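Local atomic coordinates of protein BONZAI 1 (Arabidopsis thaliana, PDB entry 6KXT), a protein that restrains cell death and defence responses in plants and binds phospholipids in a calcium-dependent way, here represented by its second C2 domain, C2B. Residues A[17-22]-A[61-66]; A[108-113]-A[135-140]. All blocks are in the same frame, centred on the assembly; numbering follows the deposited sequence.

Both contacts involve the same sheet of the C2 beta-sandwich, their centres about 11 Å apart, and strands 13-21 and 133-143, neighbours in that sheet, join them. In contact 1 the loop segment 61-66 runs along one side of 17-22; the backbone of 135-140, which carries contact 2, runs along the other. Val-17 O lies 2.8 Å from Asp-138 N and Arg-19 O 2.8 Å from Phe-136 N, both probable hydrogen bonds. Phe-18 CD1 packs 3.8 Å from Leu-135 CD1, and from one contact to the other Arg-19 NE forms a salt bridge with Asp-138 OD1. A sulfate, probably from the crystallisation liquor, sits about 6 Å from the side chain of Ile-63 in contact 1.

Contact 1: A[17-22]-A[61-66]; sequences VFRCSN and NPIWKP
A loop leading into strand 67-70 runs antiparallel beside strand 13-21 of the C2 sandwich, with Arg-19 and Ile-63 forming a single beta bridge. Two backbone bonds flank it: Trp-64 N gives its hydrogen to Phe-18 O at 3.1 Å, almost straight (170°), and Cys-20 N gives its own to Pro-62 O at 2.9 Å. A water accepts from Phe-18 N and donates to Lys-65 O. Asn-61 OD1 accepts the backbone N-H of Asn-22 at 2.9 Å, the donor standing 47° out of the carbonyl plane; a second water donates to the same oxygen.

Inside the sandwich, the indole of Trp-64 turns its six-membered rim to the strand. Cys-20 SG meets that rim at CZ3, 3.6 Å away, an edge-on sulfur-aromatic contact, while Pro-62 CB lies over one indole face, displaced toward its rim, and Pro-62 CG touches Cys-20 CB. Leu-36 of the facing sheet also packs on Trp-64. On the outer side, Arg-19 and Ile-63 lie alongside each other, Arg-19 CG 3.7 Å from Ile-63 CG1. With CG1 anti to the backbone N (chi1 170°), Val-17 turns this methyl to Trp-64 O (3.5 Å) and Ile-63 CG2, leaving CG2 beside the Pro-66 ring.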
# COMPACT_ATOMS: atom_id res chain seq x y z
N VAL A 17 2.74 -8.60 -3.76
CA VAL A 17 3.56 -7.83 -4.74
C VAL A 17 2.66 -6.69 -5.22
O VAL A 17 1.60 -6.94 -5.84
CB VAL A 17 4.09 -8.68 -5.91
CG1 VAL A 17 4.70 -7.78 -6.98
CG2 VAL A 17 5.08 -9.73 -5.42
N PHE A 18 3.06 -5.47 -4.95
CA PHE A 18 2.42 -4.22 -5.39
C PHE A 18 3.09 -3.68 -6.63
O PHE A 18 4.31 -3.78 -6.81
CB PHE A 18 2.51 -3.16 -4.30
CG PHE A 18 1.70 -3.43 -3.06
CD1 PHE A 18 0.31 -3.31 -3.12
CD2 PHE A 18 2.29 -3.72 -1.85
CE1 PHE A 18 -0.45 -3.45 -1.96
CE2 PHE A 18 1.52 -3.85 -0.70
CZ PHE A 18 0.15 -3.74 -0.77
N ARG A 19 2.26 -3.11 -7.49
CA ARG A 19 2.71 -2.45 -8.74
C ARG A 19 1.97 -1.13 -8.85
O ARG A 19 0.76 -1.07 -8.48
CB ARG A 19 2.39 -3.35 -9.92
CG ARG A 19 2.54 -2.67 -11.27
CD ARG A 19 2.36 -3.74 -12.36
NE ARG A 19 0.99 -4.26 -12.51
CZ ARG A 19 0.06 -3.68 -13.23
NH1 ARG A 19 0.28 -2.52 -13.83
NH2 ARG A 19 -1.12 -4.27 -13.38
N CYS A 20 2.59 -0.09 -9.38
CA CYS A 20 1.90 1.15 -9.74
C CYS A 20 1.99 1.40 -11.24
O CYS A 20 3.01 0.97 -11.87
CB CYS A 20 2.40 2.37 -9.00
SG CYS A 20 2.20 2.24 -7.21
N SER A 21 0.96 2.07 -11.75
CA SER A 21 0.87 2.50 -13.16
C SER A 21 0.83 4.03 -13.21
O SER A 21 -0.01 4.61 -12.51
CB SER A 21 -0.34 1.89 -13.78
OG SER A 21 -0.30 1.99 -15.19
N ASN A 22 1.68 4.65 -14.03
CA ASN A 22 1.50 6.04 -14.52
C ASN A 22 1.62 7.02 -13.33
O ASN A 22 0.81 7.93 -13.23
CB ASN A 22 0.20 6.15 -15.34
CG ASN A 22 0.05 7.43 -16.15
OD1 ASN A 22 1.03 8.10 -16.49
ND2 ASN A 22 -1.20 7.81 -16.45
N ASN A 61 6.47 3.40 -13.11
CA ASN A 61 5.64 2.17 -13.20
C ASN A 61 6.27 1.08 -12.34
O ASN A 61 6.57 -0.00 -12.84
CB ASN A 61 5.43 1.78 -14.65
CG ASN A 61 4.81 2.89 -15.44
OD1 ASN A 61 3.58 2.97 -15.47
ND2 ASN A 61 5.63 3.73 -16.08
N PRO A 62 6.56 1.37 -11.05
CA PRO A 62 7.27 0.43 -10.21
C PRO A 62 6.54 -0.89 -9.94
O PRO A 62 5.31 -0.94 -9.85
CB PRO A 62 7.42 1.18 -8.87
CG PRO A 62 6.21 2.13 -8.83
CD PRO A 62 6.15 2.55 -10.30
N ILE A 63 7.34 -1.96 -9.86
CA ILE A 63 6.91 -3.28 -9.31
C ILE A 63 7.88 -3.61 -8.20
O ILE A 63 9.09 -3.66 -8.45
CB ILE A 63 6.88 -4.38 -10.37
CG1 ILE A 63 5.98 -4.06 -11.56
CG2 ILE A 63 6.48 -5.69 -9.69
CD1 ILE A 63 6.19 -4.95 -12.80
N TRP A 64 7.42 -3.76 -6.95
CA TRP A 64 8.35 -3.93 -5.82
C TRP A 64 8.51 -5.40 -5.47
O TRP A 64 7.65 -6.23 -5.88
CB TRP A 64 7.87 -3.11 -4.60
CG TRP A 64 8.02 -1.63 -4.74
CD1 TRP A 64 9.16 -0.89 -4.55
CD2 TRP A 64 6.98 -0.71 -5.07
NE1 TRP A 64 8.87 0.43 -4.75
CE2 TRP A 64 7.55 0.59 -5.08
CE3 TRP A 64 5.62 -0.83 -5.43
CZ2 TRP A 64 6.78 1.73 -5.29
CZ3 TRP A 64 4.86 0.30 -5.66
CH2 TRP A 64 5.44 1.57 -5.61
N LYS A 65 9.53 -5.68 -4.69
CA LYS A 65 9.72 -7.03 -4.11
C LYS A 65 8.55 -7.28 -3.18
O LYS A 65 7.90 -6.36 -2.66
CB LYS A 65 11.07 -7.10 -3.39
CG LYS A 65 12.29 -6.94 -4.29
CD LYS A 65 13.58 -6.93 -3.53
CE LYS A 65 14.77 -6.77 -4.46
NZ LYS A 65 16.04 -6.99 -3.74
N PRO A 66 8.26 -8.57 -2.91
CA PRO A 66 7.16 -8.88 -2.04
C PRO A 66 7.32 -8.31 -0.64
O PRO A 66 8.42 -8.19 -0.08
CB PRO A 66 7.12 -10.41 -1.93
CG PRO A 66 8.09 -10.91 -2.99
CD PRO A 66 8.89 -9.75 -3.53
O HOH W 1 5.22 -5.44 -2.89
O HOH W 2 2.02 0.47 -16.20

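Contact 2: A[108-113]-A[135-140]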
# COMPACT_ATOMS: atom_id res chain seq x y z
N GLU A 108 -6.99 -8.49 -1.89
CA GLU A 108 -7.17 -9.81 -2.54
C GLU A 108 -8.22 -9.67 -3.65
O GLU A 108 -8.00 -10.26 -4.71
CB GLU A 108 -7.58 -10.81 -1.48
CG GLU A 108 -7.73 -12.22 -2.00
CD GLU A 108 -8.03 -13.25 -0.91
OE1 GLU A 108 -8.64 -12.90 0.06
OE2 GLU A 108 -7.61 -14.38 -1.10
N LYS A 109 -9.28 -8.93 -3.43
CA LYS A 109 -10.34 -8.76 -4.46
C LYS A 109 -9.75 -8.02 -5.67
O LYS A 109 -10.04 -8.42 -6.82
CB LYS A 109 -11.55 -8.09 -3.84
CG LYS A 109 -12.32 -8.96 -2.85
CD LYS A 109 -13.33 -8.12 -2.14
CE LYS A 109 -14.18 -8.90 -1.17
NZ LYS A 109 -13.44 -9.33 0.04
N LEU A 110 -8.93 -7.00 -5.47
CA LEU A 110 -8.30 -6.30 -6.62
C LEU A 110 -7.45 -7.31 -7.38
O LEU A 110 -7.50 -7.34 -8.65
CB LEU A 110 -7.39 -5.16 -6.15
CG LEU A 110 -8.08 -3.97 -5.53
CD1 LEU A 110 -7.06 -3.08 -4.86
CD2 LEU A 110 -8.88 -3.20 -6.56
N HIS A 111 -6.69 -8.12 -6.69
CA HIS A 111 -5.86 -9.15 -7.35
C HIS A 111 -6.76 -10.11 -8.15
O HIS A 111 -6.46 -10.42 -9.31
CB HIS A 111 -5.07 -9.85 -6.29
CG HIS A 111 -4.32 -10.99 -6.86
ND1 HIS A 111 -3.30 -10.89 -7.78
CD2 HIS A 111 -4.54 -12.31 -6.67
CE1 HIS A 111 -2.92 -12.13 -8.11
NE2 HIS A 111 -3.66 -12.99 -7.44
N LEU A 112 -7.78 -10.67 -7.53
CA LEU A 112 -8.66 -11.65 -8.19
C LEU A 112 -9.33 -11.08 -9.42
O LEU A 112 -9.45 -11.82 -10.44
CB LEU A 112 -9.74 -12.18 -7.22
CG LEU A 112 -9.18 -13.03 -6.07
CD1 LEU A 112 -10.27 -13.31 -5.03
CD2 LEU A 112 -8.58 -14.33 -6.58
N ALA A 113 -9.72 -9.81 -9.40
CA ALA A 113 -10.47 -9.15 -10.49
C ALA A 113 -9.51 -8.57 -11.53
O ALA A 113 -9.97 -8.18 -12.59
CB ALA A 113 -11.35 -8.07 -9.94
N LEU A 135 -2.71 1.77 -8.23
CA LEU A 135 -2.05 0.69 -7.49
C LEU A 135 -2.73 -0.62 -7.90
O LEU A 135 -3.96 -0.71 -7.95
CB LEU A 135 -2.21 0.89 -5.97
CG LEU A 135 -1.59 -0.17 -5.07
CD1 LEU A 135 -0.10 -0.11 -5.08
CD2 LEU A 135 -2.09 -0.00 -3.63
N PHE A 136 -1.94 -1.61 -8.18
CA PHE A 136 -2.35 -2.97 -8.52
C PHE A 136 -1.73 -3.97 -7.56
O PHE A 136 -0.63 -3.73 -6.99
CB PHE A 136 -1.98 -3.32 -9.96
CG PHE A 136 -2.73 -2.55 -11.00
CD1 PHE A 136 -2.32 -1.31 -11.43
CD2 PHE A 136 -3.84 -3.14 -11.62
CE1 PHE A 136 -3.07 -0.60 -12.38
CE2 PHE A 136 -4.55 -2.44 -12.58
CZ PHE A 136 -4.16 -1.19 -12.96
N VAL A 137 -2.39 -5.12 -7.41
CA VAL A 137 -1.95 -6.21 -6.51
C VAL A 137 -1.57 -7.37 -7.44
O VAL A 137 -2.48 -8.06 -7.95
CB VAL A 137 -3.02 -6.57 -5.48
CG1 VAL A 137 -2.51 -7.69 -4.59
CG2 VAL A 137 -3.40 -5.34 -4.69
N ASP A 138 -0.29 -7.48 -7.78
CA ASP A 138 0.18 -8.47 -8.79
C ASP A 138 0.16 -9.86 -8.19
O ASP A 138 0.02 -10.84 -8.91
CB ASP A 138 1.60 -8.16 -9.26
CG ASP A 138 1.71 -7.20 -10.43
OD1 ASP A 138 0.66 -6.63 -10.83
OD2 ASP A 138 2.86 -7.04 -10.90
N LYS A 139 0.43 -9.97 -6.89
CA LYS A 139 0.44 -11.28 -6.20
C LYS A 139 -0.15 -11.10 -4.81
O LYS A 139 0.10 -10.06 -4.15
CB LYS A 139 1.85 -11.82 -6.04
CG LYS A 139 1.96 -13.13 -5.28
CD LYS A 139 3.36 -13.63 -5.17
CE LYS A 139 3.44 -15.10 -4.80
NZ LYS A 139 4.84 -15.56 -4.79
N PHE A 140 -0.91 -12.10 -4.35
CA PHE A 140 -1.56 -12.10 -3.03
C PHE A 140 -1.61 -13.57 -2.59
O PHE A 140 -2.43 -14.31 -3.19
CB PHE A 140 -2.95 -11.50 -3.05
CG PHE A 140 -3.57 -11.29 -1.69
CD1 PHE A 140 -4.14 -12.36 -1.00
CD2 PHE A 140 -3.63 -10.04 -1.09
CE1 PHE A 140 -4.72 -12.15 0.25
CE2 PHE A 140 -4.23 -9.85 0.15
CZ PHE A 140 -4.74 -10.93 0.83
O HOH W 3 -4.77 -5.56 -8.87
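Glu-108 lays its aliphatic stem across the ring of Phe-140 in a CH-pi contact: CB stands over the ring centre, 3.6 Å from the centroid. The chain then runs out across the ring toward CD1 and CE1, bringing its carboxylate to 3.7 Å (Glu-108 CD to Phe-140 CE1), with carboxylate and ring planes 24° apart. The carboxylate passes beyond the rim, where OE1 forms a salt bridge with Lys-77.

The polar link is made by His-111. Its ND1 donates to Val-137 O at 3.0 Å, so this nitrogen carries a hydrogen. The oxygen lies nearly in the imidazole plane, although the donor stands 39° out of the carbonyl plane. A chi1 of 174°, which puts His-111 CG opposite its own N, sets the imidazole with its ND1/CE1 edge beside the turn at Asp-138, CE1 being 3.3 Å from Asp-138 O, and one ring face against Phe-140 N. A water adds a second link, donating weakly to Leu-110 O and accepting from Val-137 N at 2.8 Å.

Apolar packing fills in between: Val-137 CG1 meets His-111 CB at 3.8 Å, Val-137 CG2 lies more loosely by Leu-110 CB, and Phe-140 CB rests near His-111 CD2. Leu-107, one turn before His-111, also packs on Val-137 and Phe-140.

Opposite Val-17 the strand fits in two residues, Asp-138 and Lys-139, the classic beta bulge, and helix 104-113, which connects strands 95-102 and 117-121 of the two C2 sheets, packs beside this break in strand 133-143.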